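Local coordinates for genome polyprotein (Rhinovirus C, PDB 6KU8) that is the 3C cysteine protease of a rhinovirus, which probably cleaves the viral polyprotein, held here in complex with the inhibitor rupintrivir, at residues E56-K61 against W79-E84; L65-D70 against P134-L139. All blocks are in the same frame, centred on the assembly; numbering follows the deposited sequence.

Contact 1 of 2, residues E56-K61 against W79-E84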
loop_
_atom_site.group_PDB
_atom_site.type_symbol
_atom_site.label_atom_id
_atom_site.label_comp_id
_atom_site.label_asym_id
_atom_site.label_seq_id
_atom_site.Cartn_x
_atom_site.Cartn_y
_atom_site.Cartn_z
ATOM N N GLU A 56 2.232 -19.693 -5.243
ATOM C CA GLU A 56 3.134 -18.966 -6.131
ATOM C C GLU A 56 2.352 -18.398 -7.306
ATOM O O GLU A 56 1.624 -19.120 -7.990
ATOM C CB GLU A 56 4.274 -19.853 -6.639
ATOM C CG GLU A 56 5.200 -20.371 -5.542
ATOM C CD GLU A 56 5.859 -19.253 -4.753
ATOM O OE1 GLU A 56 6.636 -18.466 -5.342
ATOM O OE2 GLU A 56 5.578 -19.154 -3.541
ATOM N N VAL A 57 2.496 -17.095 -7.526
ATOM C CA VAL A 57 1.854 -16.393 -8.626
ATOM C C VAL A 57 2.944 -15.750 -9.475
ATOM O O VAL A 57 3.804 -15.033 -8.948
ATOM C CB VAL A 57 0.860 -15.332 -8.113
ATOM C CG1 VAL A 57 0.242 -14.571 -9.283
ATOM C CG2 VAL A 57 -0.224 -15.991 -7.232
ATOM N N ARG A 58 2.904 -16.000 -10.784
ATOM C CA ARG A 58 3.892 -15.419 -11.682
ATOM C C ARG A 58 3.611 -13.941 -11.911
ATOM O O ARG A 58 2.468 -13.550 -12.186
ATOM C CB ARG A 58 3.907 -16.159 -13.020
ATOM C CG ARG A 58 4.771 -15.466 -14.065
ATOM C CD ARG A 58 5.242 -16.426 -15.148
ATOM N NE ARG A 58 4.197 -16.736 -16.114
ATOM C CZ ARG A 58 4.296 -16.478 -17.412
ATOM N NH1 ARG A 58 5.402 -15.920 -17.889
ATOM N NH2 ARG A 58 3.303 -16.792 -18.232
ATOM N N VAL A 59 4.657 -13.122 -11.799
ATOM C CA VAL A 59 4.581 -11.687 -12.075
ATOM C C VAL A 59 4.909 -11.466 -13.549
ATOM O O VAL A 59 6.040 -11.696 -13.979
ATOM C CB VAL A 59 5.533 -10.883 -11.184
ATOM C CG1 VAL A 59 5.552 -9.403 -11.613
ATOM C CG2 VAL A 59 5.122 -11.003 -9.720
ATOM N N LEU A 60 3.929 -10.987 -14.319
ATOM C CA LEU A 60 4.165 -10.731 -15.737
ATOM C C LEU A 60 5.041 -9.501 -15.934
ATOM O O LEU A 60 5.905 -9.481 -16.818
ATOM C CB LEU A 60 2.838 -10.560 -16.469
ATOM C CG LEU A 60 1.893 -11.764 -16.484
ATOM C CD1 LEU A 60 0.536 -11.349 -17.039
ATOM C CD2 LEU A 60 2.487 -12.928 -17.273
ATOM N N LYS A 61 4.839 -8.472 -15.116
ATOM C CA LYS A 61 5.607 -7.241 -15.196
ATOM C C LYS A 61 5.585 -6.577 -13.827
ATOM O O LYS A 61 4.580 -6.642 -13.112
ATOM C CB LYS A 61 5.043 -6.288 -16.257
ATOM C CG LYS A 61 5.723 -4.915 -16.312
ATOM C CD LYS A 61 5.165 -4.057 -17.455
ATOM C CE LYS A 61 6.020 -2.812 -17.702
ATOM N NZ LYS A 61 5.745 -2.194 -19.042
ATOM N N TRP A 79 1.926 -6.684 -12.109
ATOM C CA TRP A 79 0.930 -7.191 -13.048
ATOM C C TRP A 79 1.030 -8.709 -12.982
ATOM O O TRP A 79 2.061 -9.288 -13.341
ATOM C CB TRP A 79 1.157 -6.664 -14.464
ATOM C CG TRP A 79 1.130 -5.159 -14.577
ATOM C CD1 TRP A 79 2.159 -4.299 -14.314
ATOM C CD2 TRP A 79 0.032 -4.345 -15.020
ATOM N NE1 TRP A 79 1.767 -3.004 -14.545
ATOM C CE2 TRP A 79 0.466 -3.006 -14.983
ATOM C CE3 TRP A 79 -1.270 -4.621 -15.439
ATOM C CZ2 TRP A 79 -0.356 -1.943 -15.357
ATOM C CZ3 TRP A 79 -2.094 -3.563 -15.805
ATOM C CH2 TRP A 79 -1.632 -2.239 -15.763
ATOM N N LEU A 80 -0.034 -9.341 -12.504
ATOM C CA LEU A 80 -0.026 -10.735 -12.085
ATOM C C LEU A 80 -0.637 -11.646 -13.138
ATOM O O LEU A 80 -1.584 -11.277 -13.834
ATOM C CB LEU A 80 -0.798 -10.886 -10.774
ATOM C CG LEU A 80 -0.254 -9.987 -9.665
ATOM C CD1 LEU A 80 -1.215 -9.954 -8.474
ATOM C CD2 LEU A 80 1.094 -10.507 -9.233
ATOM N N ASP A 81 -0.095 -12.860 -13.228
ATOM C CA ASP A 81 -0.587 -13.857 -14.181
ATOM C C ASP A 81 -1.715 -14.650 -13.526
ATOM O O ASP A 81 -1.537 -15.763 -13.034
ATOM C CB ASP A 81 0.550 -14.760 -14.642
ATOM C CG ASP A 81 0.143 -15.655 -15.804
ATOM O OD1 ASP A 81 -0.857 -15.337 -16.484
ATOM O OD2 ASP A 81 0.821 -16.668 -16.032
ATOM N N GLN A 82 -2.901 -14.047 -13.524
ATOM C CA GLN A 82 -4.081 -14.604 -12.875
ATOM C C GLN A 82 -5.289 -14.319 -13.752
ATOM O O GLN A 82 -5.284 -13.379 -14.555
ATOM C CB GLN A 82 -4.314 -13.998 -11.474
ATOM C CG GLN A 82 -4.844 -12.561 -11.542
ATOM C CD GLN A 82 -4.862 -11.822 -10.206
ATOM O OE1 GLN A 82 -4.180 -12.206 -9.251
ATOM N NE2 GLN A 82 -5.638 -10.733 -10.148
ATOM N N ASN A 83 -6.329 -15.145 -13.588
ATOM C CA ASN A 83 -7.600 -14.928 -14.272
ATOM C C ASN A 83 -8.454 -13.893 -13.560
ATOM O O ASN A 83 -9.202 -13.159 -14.208
ATOM C CB ASN A 83 -8.384 -16.244 -14.376
ATOM C CG ASN A 83 -9.677 -16.097 -15.164
ATOM O OD1 ASN A 83 -9.668 -15.664 -16.311
ATOM N ND2 ASN A 83 -10.789 -16.478 -14.558
ATOM N N GLU A 84 -8.352 -13.820 -12.236
ATOM C CA GLU A 84 -9.182 -12.896 -11.482
ATOM C C GLU A 84 -8.893 -11.450 -11.863
ATOM O O GLU A 84 -7.751 -11.072 -12.140
ATOM C CB GLU A 84 -8.967 -13.079 -9.978
ATOM C CG GLU A 84 -9.737 -12.042 -9.171
ATOM C CD GLU A 84 -9.366 -12.027 -7.709
ATOM O OE1 GLU A 84 -9.940 -11.189 -6.972
ATOM O OE2 GLU A 84 -8.500 -12.842 -7.301
HETATM O O HOH W 1 0.545 -17.335 -11.867
HETATM O O HOH W 2 0.541 -18.622 -17.506
#
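Asp81 reaches across to Arg58 and Leu60 through CB, CG and OD2. Its CB lies 3.3 Å from Arg58 O and also meets Leu60 CD2, which continues over CG. A first torsion of -170° sets CG opposite the backbone N and carries the carboxylate out to the arginine. At the tip, OD2 sits 3.3 Å from Arg58 NH2 in a salt bridge whose two hydrogen bonds, from NE and NH2, are both weak and bent to 135°. The guanidinium and carboxylate planes stand 81° apart, so the pair cannot form the flat two-oxygen fork; one oxygen serves both nitrogens. Leu60 CD2 rests over the centre of one guanidinium face, and a water lies in plane at the guanidinium edge, accepting a weak bond from NH2. A second water links Arg58 N to Asp81 O.

The backbone pairing is antiparallel and irregular. Asp81 N donates to Arg58 O at 2.9 Å, and Val59 and Leu80 form a non-hydrogen-bonded pair. Leu60 N then gives a 2.7 Å bond to Trp79 O, which also receives a weak bond from Lys61 N. Leu60 and Lys61 thus both face Trp79, the signature of a classic beta bulge. Beyond it, Trp79 N donates to Lys61 O at 2.8 Å, and the same oxygen lies in plane at the indole edge. On the other face, Leu80 CD2 packs 4.1 Å from Val59 CG2, and Val57 CG1 approaches Leu80 CB.

The bulge lies where strand 55-66 pairs with strand 75-80, neighbours in the six-stranded barrel; strand 49-52 flanks Val57, Val59 and Leu80, and Asn36 ND2 hydrogen-bonds to Leu80 O.

Contact 2 of 2, residues L65-D70 against P134-L139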
loop_
_atom_site.group_PDB
_atom_site.type_symbol
_atom_site.label_atom_id
_atom_site.label_comp_id
_atom_site.label_asym_id
_atom_site.label_seq_id
_atom_site.Cartn_x
_atom_site.Cartn_y
_atom_site.Cartn_z
ATOM N N LEU A 65 7.829 2.365 -8.923
ATOM C CA LEU A 65 7.445 3.733 -9.224
ATOM C C LEU A 65 8.386 4.736 -8.579
ATOM O O LEU A 65 8.781 4.604 -7.413
ATOM C CB LEU A 65 6.013 4.006 -8.763
ATOM C CG LEU A 65 4.941 3.209 -9.511
ATOM C CD1 LEU A 65 3.542 3.534 -8.973
ATOM C CD2 LEU A 65 5.034 3.458 -11.023
ATOM N N THR A 66 8.676 5.781 -9.338
ATOM C CA THR A 66 9.655 6.792 -8.998
ATOM C C THR A 66 9.033 8.145 -9.324
ATOM O O THR A 66 8.092 8.225 -10.115
ATOM C CB THR A 66 10.946 6.506 -9.789
ATOM O OG1 THR A 66 12.048 6.363 -8.892
ATOM C CG2 THR A 66 11.219 7.568 -10.829
ATOM N N ASP A 67 9.530 9.211 -8.697
ATOM C CA ASP A 67 9.119 10.543 -9.131
ATOM C C ASP A 67 9.991 10.965 -10.322
ATOM O O ASP A 67 10.847 10.208 -10.779
ATOM C CB ASP A 67 9.162 11.531 -7.960
ATOM C CG ASP A 67 10.577 11.907 -7.527
ATOM O OD1 ASP A 67 11.565 11.348 -8.036
ATOM O OD2 ASP A 67 10.698 12.781 -6.646
ATOM N N THR A 68 9.779 12.181 -10.844
ATOM C CA THR A 68 10.539 12.598 -12.027
ATOM C C THR A 68 12.017 12.824 -11.738
ATOM O O THR A 68 12.766 13.154 -12.661
ATOM C CB THR A 68 9.953 13.873 -12.657
ATOM O OG1 THR A 68 10.166 14.991 -11.791
ATOM C CG2 THR A 68 8.459 13.718 -12.929
ATOM N N ASN A 69 12.459 12.672 -10.491
ATOM C CA ASN A 69 13.876 12.688 -10.165
ATOM C C ASN A 69 14.374 11.308 -9.768
ATOM O O ASN A 69 15.403 11.188 -9.102
ATOM C CB ASN A 69 14.158 13.709 -9.061
ATOM C CG ASN A 69 14.063 15.138 -9.561
ATOM O OD1 ASN A 69 14.637 15.488 -10.600
ATOM N ND2 ASN A 69 13.320 15.967 -8.840
ATOM N N ASP A 70 13.653 10.261 -10.170
ATOM C CA ASP A 70 14.060 8.876 -9.943
ATOM C C ASP A 70 14.197 8.545 -8.460
ATOM O O ASP A 70 14.961 7.651 -8.087
ATOM C CB ASP A 70 15.359 8.550 -10.688
ATOM C CG ASP A 70 15.165 8.492 -12.194
ATOM O OD1 ASP A 70 13.995 8.469 -12.636
ATOM O OD2 ASP A 70 16.172 8.471 -12.938
ATOM N N PRO A 134 16.183 7.408 0.248
ATOM C CA PRO A 134 15.261 8.532 0.031
ATOM C C PRO A 134 13.940 8.064 -0.574
ATOM O O PRO A 134 13.913 7.300 -1.543
ATOM C CB PRO A 134 16.036 9.445 -0.928
ATOM C CG PRO A 134 17.484 9.075 -0.734
ATOM C CD PRO A 134 17.484 7.605 -0.419
ATOM N N THR A 135 12.841 8.525 0.013
ATOM C CA THR A 135 11.506 8.104 -0.390
ATOM C C THR A 135 10.627 9.341 -0.490
ATOM O O THR A 135 10.535 10.105 0.473
ATOM C CB THR A 135 10.922 7.098 0.617
ATOM O OG1 THR A 135 11.862 6.033 0.842
ATOM C CG2 THR A 135 9.617 6.516 0.101
ATOM N N CYS A 136 9.987 9.549 -1.642
ATOM C CA CYS A 136 9.250 10.782 -1.884
ATOM C C CYS A 136 7.743 10.584 -1.709
ATOM O O CYS A 136 7.247 9.471 -1.535
ATOM C CB CYS A 136 9.553 11.307 -3.294
ATOM S SG CYS A 136 8.911 10.232 -4.592
ATOM N N ARG A 137 7.013 11.701 -1.754
ATOM C CA ARG A 137 5.550 11.687 -1.822
ATOM C C ARG A 137 4.920 10.908 -0.669
ATOM O O ARG A 137 3.913 10.216 -0.845
ATOM C CB ARG A 137 5.075 11.130 -3.161
ATOM C CG ARG A 137 5.592 11.924 -4.379
ATOM C CD ARG A 137 5.093 11.337 -5.690
ATOM N NE ARG A 137 5.495 12.155 -6.829
ATOM C CZ ARG A 137 5.463 11.760 -8.098
ATOM N NH1 ARG A 137 5.027 10.548 -8.413
ATOM N NH2 ARG A 137 5.884 12.584 -9.055
ATOM N N LEU A 138 5.501 11.029 0.521
ATOM C CA LEU A 138 4.963 10.362 1.701
ATOM C C LEU A 138 3.876 11.205 2.351
ATOM O O LEU A 138 3.955 12.437 2.362
ATOM C CB LEU A 138 6.070 10.090 2.717
ATOM C CG LEU A 138 7.032 8.980 2.305
ATOM C CD1 LEU A 138 8.186 8.952 3.296
ATOM C CD2 LEU A 138 6.289 7.643 2.256
ATOM N N LEU A 139 2.856 10.526 2.881
ATOM C CA LEU A 139 1.873 11.109 3.784
ATOM C C LEU A 139 2.196 10.615 5.198
ATOM O O LEU A 139 2.596 9.461 5.373
ATOM C CB LEU A 139 0.447 10.707 3.378
ATOM C CG LEU A 139 0.061 10.853 1.898
ATOM C CD1 LEU A 139 -1.370 10.363 1.623
ATOM C CD2 LEU A 139 0.258 12.295 1.462
#
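Asp67 meets both Cys136 and Arg137 through its CB, which lies 3.6 Å from Cys136 SG and equally 3.6 Å from Arg137 NH2. The methylene sits 3.5 Å above the guanidinium plane, displaced toward the rim, so the arginine presents a face to carbon and not an N-H to oxygen. Sulfur extends the contact along the aspartate, with Cys136 SG 3.7 Å from Asp67 OD2.

Behind these touching groups, torsions and turns fix the approach. The first torsion of Cys136, 67°, tucks SG between its backbone N and carbonyl carbon, against Asp67 CB and OD2. Arg137 has a left-handed backbone where the chain turns a corner, and its side chain runs extended from CG to NE, bringing one face of the guanidinium up to Asp67 CB. On the other segment, Asp67 opens a type I turn closed by Asp70 N donating to Asp67 O at 2.9 Å. Its OD1 accepts from Asn69 N, also at 2.9 Å, in an Asx turn; that donor stands 67° out of the carboxylate plane. Thr71 N bonds to OD1 as well. Farther out, Cys136 is tied by backbone bonding to Asp72, while Arg137 NH1 is hydrogen-bonded to Tyr181 OH.

Chemically, the opposite charges do not pair: Asp67 OD2 and Arg137 NE remain 5.2 Å apart, although their field may still be mildly attractive. OD1 of the aspartate is engaged by its own turn and NH1 of the arginine by Tyr181, and what joins the segments is van der Waals contact of the aspartate with sulfur and with a guanidinium face.

How the contacts relate
The centres of contact 1 and contact 2 lie about 25 Å apart, yet strand 55-66 serves both: 56-61 lies near its start, and 65-70 begins at its end and runs into the following turn. Along the chain the order is 56-61, 65-70, 79-84, 134-139, so the two pairings interleave. Contact 1 belongs to the six-stranded barrel and the turn leaving it. Contact 2 instead bridges from that barrel to strands 133-136 and 138-141 of the second sheet, consistent with the two-barrel architecture of the chymotrypsin-like PA clan. It thus links the two sheets close to the bound inhibitor, which touches Thr135 of that contact.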